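Long-range contacts in sensor protein (Vibrio cholerae, PDB 3BY9), which is the sensor part of a membrane histidine kinase that binds C4-dicarboxylates such as succinate and probably passes the signal on by phosphorylating a histidine: residues Y76-G82 with P105-L109; G113-F119 with Y130-P135. One frame throughout, in Å; residues are numbered along the deposited sequence. Where two conformers were deposited one is given.

Contact 1: Y76-G82 with P105-L109; sequences YLIDRFG and PYFYL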
loop_
_atom_site.group_PDB
_atom_site.type_symbol
_atom_site.label_atom_id
_atom_site.label_comp_id
_atom_site.label_asym_id
_atom_site.label_seq_id
_atom_site.Cartn_x
_atom_site.Cartn_y
_atom_site.Cartn_z
ATOM N N TYR A 76 13.684 -5.122 -5.530
ATOM C CA TYR A 76 13.940 -6.438 -6.102
ATOM C C TYR A 76 13.593 -6.486 -7.583
ATOM O O TYR A 76 12.695 -5.789 -8.046
ATOM C CB TYR A 76 13.163 -7.536 -5.333
ATOM C CG TYR A 76 11.684 -7.293 -5.120
ATOM C CD1 TYR A 76 10.736 -8.077 -5.787
ATOM C CD2 TYR A 76 11.223 -6.322 -4.188
ATOM C CE1 TYR A 76 9.343 -7.914 -5.517
ATOM C CE2 TYR A 76 9.864 -6.169 -3.940
ATOM C CZ TYR A 76 8.951 -6.944 -4.581
ATOM O OH TYR A 76 7.621 -6.783 -4.255
ATOM N N LEU A 77 14.321 -7.354 -8.273
ATOM C CA LEU A 77 14.246 -7.487 -9.739
ATOM C C LEU A 77 13.582 -8.776 -10.149
ATOM O O LEU A 77 13.978 -9.833 -9.701
ATOM C CB LEU A 77 15.703 -7.445 -10.274
ATOM C CG LEU A 77 15.870 -7.561 -11.785
ATOM C CD1 LEU A 77 15.368 -6.259 -12.454
ATOM C CD2 LEU A 77 17.361 -7.665 -12.091
ATOM N N ILE A 78 12.588 -8.672 -11.044
ATOM C CA ILE A 78 11.810 -9.841 -11.450
ATOM C C ILE A 78 11.977 -10.088 -12.950
ATOM O O ILE A 78 11.959 -9.135 -13.728
ATOM C CB ILE A 78 10.340 -9.551 -11.130
ATOM C CG1 ILE A 78 10.209 -9.089 -9.640
ATOM C CG2 ILE A 78 9.534 -10.816 -11.257
ATOM C CD1 ILE A 78 8.749 -8.776 -9.266
ATOM N N ASP A 79 12.133 -11.361 -13.358
ATOM C CA ASP A 79 12.261 -11.644 -14.773
ATOM C C ASP A 79 10.917 -11.546 -15.494
ATOM O O ASP A 79 9.907 -11.225 -14.909
ATOM C CB ASP A 79 12.988 -13.003 -14.996
ATOM C CG ASP A 79 12.142 -14.227 -14.649
ATOM O OD1 ASP A 79 10.933 -14.108 -14.446
ATOM O OD2 ASP A 79 12.719 -15.349 -14.601
ATOM N N ARG A 80 10.904 -11.765 -16.800
ATOM C CA ARG A 80 9.666 -11.539 -17.530
ATOM C C ARG A 80 8.603 -12.606 -17.320
ATOM O O ARG A 80 7.481 -12.468 -17.813
ATOM C CB ARG A 80 9.978 -11.361 -19.037
ATOM C CG ARG A 80 10.447 -12.617 -19.717
ATOM C CD ARG A 80 10.627 -12.261 -21.203
ATOM N NE ARG A 80 10.964 -13.423 -22.009
ATOM C CZ ARG A 80 10.073 -14.295 -22.466
ATOM N NH1 ARG A 80 8.782 -14.127 -22.194
ATOM N NH2 ARG A 80 10.482 -15.334 -23.189
ATOM N N PHE A 81 8.967 -13.630 -16.544
ATOM C CA PHE A 81 8.068 -14.720 -16.210
ATOM C C PHE A 81 7.493 -14.542 -14.796
ATOM O O PHE A 81 6.624 -15.319 -14.360
ATOM C CB PHE A 81 8.824 -16.048 -16.308
ATOM C CG PHE A 81 9.520 -16.230 -17.646
ATOM C CD1 PHE A 81 8.791 -16.561 -18.768
ATOM C CD2 PHE A 81 10.881 -16.041 -17.756
ATOM C CE1 PHE A 81 9.425 -16.711 -19.994
ATOM C CE2 PHE A 81 11.506 -16.202 -18.995
ATOM C CZ PHE A 81 10.752 -16.535 -20.083
ATOM N N GLY A 82 7.972 -13.510 -14.092
ATOM C CA GLY A 82 7.502 -13.248 -12.739
ATOM C C GLY A 82 8.433 -13.767 -11.656
ATOM O O GLY A 82 8.091 -13.606 -10.481
ATOM N N PRO A 105 -0.667 -7.658 -9.057
ATOM C CA PRO A 105 -0.974 -6.625 -10.069
ATOM C C PRO A 105 0.214 -5.757 -10.447
ATOM O O PRO A 105 0.341 -5.351 -11.590
ATOM C CB PRO A 105 -2.054 -5.802 -9.379
ATOM C CG PRO A 105 -2.848 -6.875 -8.638
ATOM C CD PRO A 105 -1.724 -7.732 -8.016
ATOM N N TYR A 106 1.097 -5.434 -9.491
ATOM C CA TYR A 106 2.198 -4.570 -9.894
ATOM C C TYR A 106 3.095 -5.241 -10.926
ATOM O O TYR A 106 3.690 -4.535 -11.757
ATOM C CB TYR A 106 2.987 -4.054 -8.667
ATOM C CG TYR A 106 3.648 -5.139 -7.824
ATOM C CD1 TYR A 106 4.812 -5.807 -8.272
ATOM C CD2 TYR A 106 3.136 -5.481 -6.566
ATOM C CE1 TYR A 106 5.447 -6.793 -7.476
ATOM C CE2 TYR A 106 3.767 -6.469 -5.774
ATOM C CZ TYR A 106 4.916 -7.119 -6.240
ATOM O OH TYR A 106 5.518 -8.128 -5.485
ATOM N N PHE A 107 3.183 -6.571 -10.939
ATOM C CA PHE A 107 4.039 -7.189 -11.931
ATOM C C PHE A 107 3.200 -7.276 -13.257
ATOM O O PHE A 107 3.683 -6.954 -14.343
ATOM C CB PHE A 107 4.421 -8.621 -11.514
ATOM C CG PHE A 107 5.199 -9.352 -12.586
ATOM C CD1 PHE A 107 6.565 -9.118 -12.744
ATOM C CD2 PHE A 107 4.528 -10.145 -13.528
ATOM C CE1 PHE A 107 7.286 -9.634 -13.797
ATOM C CE2 PHE A 107 5.223 -10.678 -14.612
ATOM C CZ PHE A 107 6.625 -10.418 -14.749
ATOM N N TYR A 108 1.961 -7.733 -13.130
ATOM C CA TYR A 108 1.086 -7.886 -14.316
ATOM C C TYR A 108 1.004 -6.586 -15.097
ATOM O O TYR A 108 1.105 -6.576 -16.365
ATOM C CB TYR A 108 -0.327 -8.275 -13.815
ATOM C CG TYR A 108 -1.387 -8.396 -14.896
ATOM C CD1 TYR A 108 -1.336 -9.416 -15.854
ATOM C CD2 TYR A 108 -2.463 -7.536 -14.911
ATOM C CE1 TYR A 108 -2.351 -9.567 -16.811
ATOM C CE2 TYR A 108 -3.500 -7.659 -15.856
ATOM C CZ TYR A 108 -3.435 -8.678 -16.801
ATOM O OH TYR A 108 -4.459 -8.792 -17.739
ATOM N N LEU A 109 0.815 -5.476 -14.370
ATOM C CA LEU A 109 0.694 -4.195 -15.071
ATOM C C LEU A 109 2.020 -3.673 -15.586
ATOM O O LEU A 109 2.100 -3.137 -16.697
ATOM C CB LEU A 109 0.088 -3.125 -14.184
ATOM C CG LEU A 109 -1.304 -3.525 -13.613
ATOM C CD1 LEU A 109 -1.775 -2.498 -12.563
ATOM C CD2 LEU A 109 -2.322 -3.658 -14.773
#

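Contact 2: G113-F119 with Y130-P135; sequences GQKSQYF and YYYAYP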
loop_
_atom_site.group_PDB
_atom_site.type_symbol
_atom_site.label_atom_id
_atom_site.label_comp_id
_atom_site.label_asym_id
_atom_site.label_seq_id
_atom_site.Cartn_x
_atom_site.Cartn_y
_atom_site.Cartn_z
ATOM N N GLY A 113 4.630 -2.831 -19.702
ATOM C CA GLY A 113 5.325 -1.610 -20.087
ATOM C C GLY A 113 4.963 -0.310 -19.441
ATOM O O GLY A 113 5.407 0.737 -19.905
ATOM N N GLN A 114 4.189 -0.335 -18.361
ATOM C CA GLN A 114 3.868 0.908 -17.695
ATOM C C GLN A 114 4.347 0.886 -16.274
ATOM O O GLN A 114 4.664 -0.160 -15.713
ATOM C CB GLN A 114 2.364 1.182 -17.663
ATOM C CG GLN A 114 1.853 1.915 -18.861
ATOM C CD GLN A 114 1.504 0.975 -19.975
ATOM O OE1 GLN A 114 1.270 1.404 -21.100
ATOM N NE2 GLN A 114 1.450 -0.323 -19.667
ATOM N N LYS A 115 4.416 2.069 -15.709
ATOM C CA LYS A 115 4.792 2.190 -14.304
ATOM C C LYS A 115 3.503 1.741 -13.610
ATOM O O LYS A 115 2.408 1.894 -14.158
ATOM C CB LYS A 115 5.106 3.640 -13.916
ATOM C CG LYS A 115 4.036 4.642 -14.173
ATOM C CD LYS A 115 4.560 6.049 -13.847
ATOM C CE LYS A 115 3.466 7.094 -14.050
ATOM N NZ LYS A 115 2.250 6.801 -13.211
ATOM N N SER A 116 3.606 1.150 -12.422
ATOM C CA SER A 116 2.399 0.793 -11.710
ATOM C C SER A 116 2.678 0.965 -10.234
ATOM O O SER A 116 3.832 1.119 -9.811
ATOM C CB SER A 116 1.968 -0.670 -12.000
ATOM O OG SER A 116 2.906 -1.578 -11.471
ATOM N N GLN A 117 1.597 1.029 -9.450
ATOM C CA GLN A 117 1.758 1.125 -8.001
ATOM C C GLN A 117 0.672 0.275 -7.362
ATOM O O GLN A 117 -0.387 0.019 -7.974
ATOM C CB GLN A 117 1.697 2.573 -7.529
ATOM C CG GLN A 117 0.423 3.301 -7.914
ATOM C CD GLN A 117 0.611 4.814 -7.742
ATOM O OE1 GLN A 117 0.695 5.587 -8.722
ATOM N NE2 GLN A 117 0.729 5.234 -6.504
ATOM N N TYR A 118 0.902 -0.155 -6.110
ATOM C CA TYR A 118 -0.042 -1.079 -5.496
ATOM C C TYR A 118 0.215 -1.120 -4.001
ATOM O O TYR A 118 1.266 -0.716 -3.560
ATOM C CB TYR A 118 0.253 -2.490 -6.045
ATOM C CG TYR A 118 -0.793 -3.556 -5.713
ATOM C CD1 TYR A 118 -2.133 -3.416 -6.169
ATOM C CD2 TYR A 118 -0.439 -4.711 -5.024
ATOM C CE1 TYR A 118 -3.076 -4.406 -5.929
ATOM C CE2 TYR A 118 -1.374 -5.733 -4.778
ATOM C CZ TYR A 118 -2.688 -5.558 -5.242
ATOM O OH TYR A 118 -3.584 -6.581 -5.060
ATOM N N PHE A 119 -0.764 -1.569 -3.208
ATOM C CA PHE A 119 -0.487 -1.722 -1.764
ATOM C C PHE A 119 -1.011 -3.098 -1.403
ATOM O O PHE A 119 -1.969 -3.581 -2.024
ATOM C CB PHE A 119 -1.162 -0.601 -0.906
ATOM C CG PHE A 119 -2.627 -0.421 -1.171
ATOM C CD1 PHE A 119 -3.566 -1.207 -0.516
ATOM C CD2 PHE A 119 -3.066 0.515 -2.099
ATOM C CE1 PHE A 119 -4.951 -1.055 -0.789
ATOM C CE2 PHE A 119 -4.437 0.661 -2.371
ATOM C CZ PHE A 119 -5.366 -0.131 -1.708
ATOM N N TYR A 130 3.766 -0.419 0.376
ATOM C CA TYR A 130 3.259 0.289 -0.784
ATOM C C TYR A 130 4.340 -0.079 -1.837
ATOM O O TYR A 130 5.534 0.120 -1.604
ATOM C CB TYR A 130 3.269 1.791 -0.573
ATOM C CG TYR A 130 2.372 2.466 -1.572
ATOM C CD1 TYR A 130 1.006 2.531 -1.370
ATOM C CD2 TYR A 130 2.892 2.924 -2.785
ATOM C CE1 TYR A 130 0.139 3.021 -2.353
ATOM C CE2 TYR A 130 2.050 3.423 -3.773
ATOM C CZ TYR A 130 0.686 3.467 -3.562
ATOM O OH TYR A 130 -0.147 3.892 -4.591
ATOM N N TYR A 131 3.899 -0.514 -3.016
ATOM C CA TYR A 131 4.813 -0.984 -4.042
ATOM C C TYR A 131 4.811 -0.126 -5.280
ATOM O O TYR A 131 3.728 0.245 -5.764
ATOM C CB TYR A 131 4.406 -2.413 -4.486
ATOM C CG TYR A 131 4.392 -3.468 -3.384
ATOM C CD1 TYR A 131 5.359 -4.454 -3.323
ATOM C CD2 TYR A 131 3.349 -3.518 -2.445
ATOM C CE1 TYR A 131 5.317 -5.479 -2.356
ATOM C CE2 TYR A 131 3.302 -4.543 -1.486
ATOM C CZ TYR A 131 4.270 -5.499 -1.447
ATOM O OH TYR A 131 4.242 -6.480 -0.484
ATOM N N TYR A 132 6.020 0.210 -5.772
ATOM C CA TYR A 132 6.137 0.926 -7.055
ATOM C C TYR A 132 6.898 -0.012 -8.000
ATOM O O TYR A 132 7.934 -0.578 -7.619
ATOM C CB TYR A 132 6.953 2.206 -6.895
ATOM C CG TYR A 132 6.146 3.313 -6.239
ATOM C CD1 TYR A 132 5.172 3.992 -6.966
ATOM C CD2 TYR A 132 6.378 3.654 -4.925
ATOM C CE1 TYR A 132 4.432 5.029 -6.376
ATOM C CE2 TYR A 132 5.659 4.686 -4.315
ATOM C CZ TYR A 132 4.715 5.354 -5.038
ATOM O OH TYR A 132 4.059 6.398 -4.435
ATOM N N ALA A 133 6.424 -0.154 -9.237
ATOM C CA ALA A 133 7.092 -1.066 -10.170
ATOM C C ALA A 133 7.275 -0.381 -11.519
ATOM O O ALA A 133 6.540 0.578 -11.868
ATOM C CB ALA A 133 6.235 -2.347 -10.330
ATOM N N TYR A 134 8.277 -0.832 -12.259
ATOM C CA TYR A 134 8.552 -0.184 -13.550
ATOM C C TYR A 134 9.189 -1.226 -14.457
ATOM O O TYR A 134 9.966 -2.064 -14.015
ATOM C CB TYR A 134 9.555 0.971 -13.321
ATOM C CG TYR A 134 9.534 1.997 -14.421
ATOM C CD1 TYR A 134 8.636 3.076 -14.378
ATOM C CD2 TYR A 134 10.395 1.891 -15.513
ATOM C CE1 TYR A 134 8.605 4.008 -15.412
ATOM C CE2 TYR A 134 10.361 2.835 -16.542
ATOM C CZ TYR A 134 9.460 3.886 -16.483
ATOM O OH TYR A 134 9.396 4.821 -17.543
ATOM N N PRO A 135 8.861 -1.201 -15.764
ATOM C CA PRO A 135 9.458 -2.190 -16.671
ATOM C C PRO A 135 10.962 -1.932 -16.933
ATOM O O PRO A 135 11.384 -0.764 -17.026
ATOM C CB PRO A 135 8.651 -1.991 -17.981
ATOM C CG PRO A 135 8.334 -0.479 -17.937
ATOM C CD PRO A 135 7.909 -0.305 -16.455
HETATM O O HOH W 1 2.099 7.654 -6.062
#

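Contact 1: Y76-G82 with P105-L109
Two tyrosine hydroxyls face each other inside the protein: Y76 OH, on the strand, donates to Y106 OH, on the helix, over 2.8 Å. The side chains arrive from opposite directions, and the Y106 oxygen lies in the plane of the Y76 ring, at its edge. The same Y106 hydroxyl hydrogen-bonds a succinate bound in the crystal, so Y76 probably helps to position this ligand-binding hydroxyl from the second shell. In Y106 a first torsion of 62° sets CG between the backbone N and the carbonyl carbon, directing the ring at the strand. I78 fills the angle between the two aromatic residues of the helix, with CD1 at the edge of the Y106 ring and CG2 3.6 Å from F107 CE1.

F107 reaches under the type I turn D79-G82. G82 CA lies over one face of the F107 ring, 3.8 Å from the centroid of that ring, in a CH-pi contact, while D79 O approaches the rim 3.3 Å from F107 CE1. D79 OD1 accepts F81 N at 2.9 Å, an Asx turn, and also takes the backbone N of N83; these bonds hold the turn together beside the F107 ring. Strand 74-79 runs between strands 84-87 and 141-150, with L77 packed on helix 41-48, while Y106 and F107 of helix 105-110 also touch V147 and V145 of strand 141-150.

Contact 2: G113-F119 with Y130-P135
Y118 O takes the backbone N-H of Y131 at 2.7 Å in a nearly straight bond (173°), and two aromatic rings close around this oxygen. Y118 O sits 3.8 Å above the plane of the Y130 ring, over the centre of one face, and in the plane of the Y131 ring, at its edge. In return Y118 N donates to Y131 O, making a hydrogen-bonded antiparallel pair; S116 and A133 form the next, with A133 N 2.9 Å from S116 O. Between them, in the non-hydrogen-bonded pair Q117-Y132, Q117 CA comes 3.1 Å from Y131 O.

The strands form a hairpin at one edge of a five-stranded antiparallel sheet whose order, 2-1-5-4-3, is that of PAS-like sensor domains. One face of the hairpin carries S116, Y118, Y131 and A133 toward helix 105-110, where S116 OG bonds to S110 OG and Y106 O; Y131 OH holds the bound succinate. On the other face, a first torsion of 57° stands the extended Q117 chain beside Y132, pointing the same way, with its amide near the edge of the Y130 ring and turned nearly perpendicular to it. One water, 2.8 Å from Q117 NE2, links that amide to Y132 OH. Farther along, K115 CB rests 3.6 Å from Y134 CD1, and P135 packs its ring on G113 and Q114, with P135 CD 3.3 Å from Q114 O.

Overall arrangement
Contacts 1 and 2 lie with their centres about 9 Å apart and follow in series, 76-82 with 105-109 closing before 113-119 with 130-135 begins. Both reach the same five-stranded sheet: strands 74-79 and 128-138 flank strand 141-150, while helix 105-110 is followed, after a short loop, by edge strand 116-121. The two meet where the Y106 and Y131 rings stack, and Y76 OH also packs against Y131 CE1. Y106 and Y131 both bind succinate, in a site that also includes R104, S123, T124, S125 and K149. Helix and hairpin thus each supply a tyrosine to the succinate site.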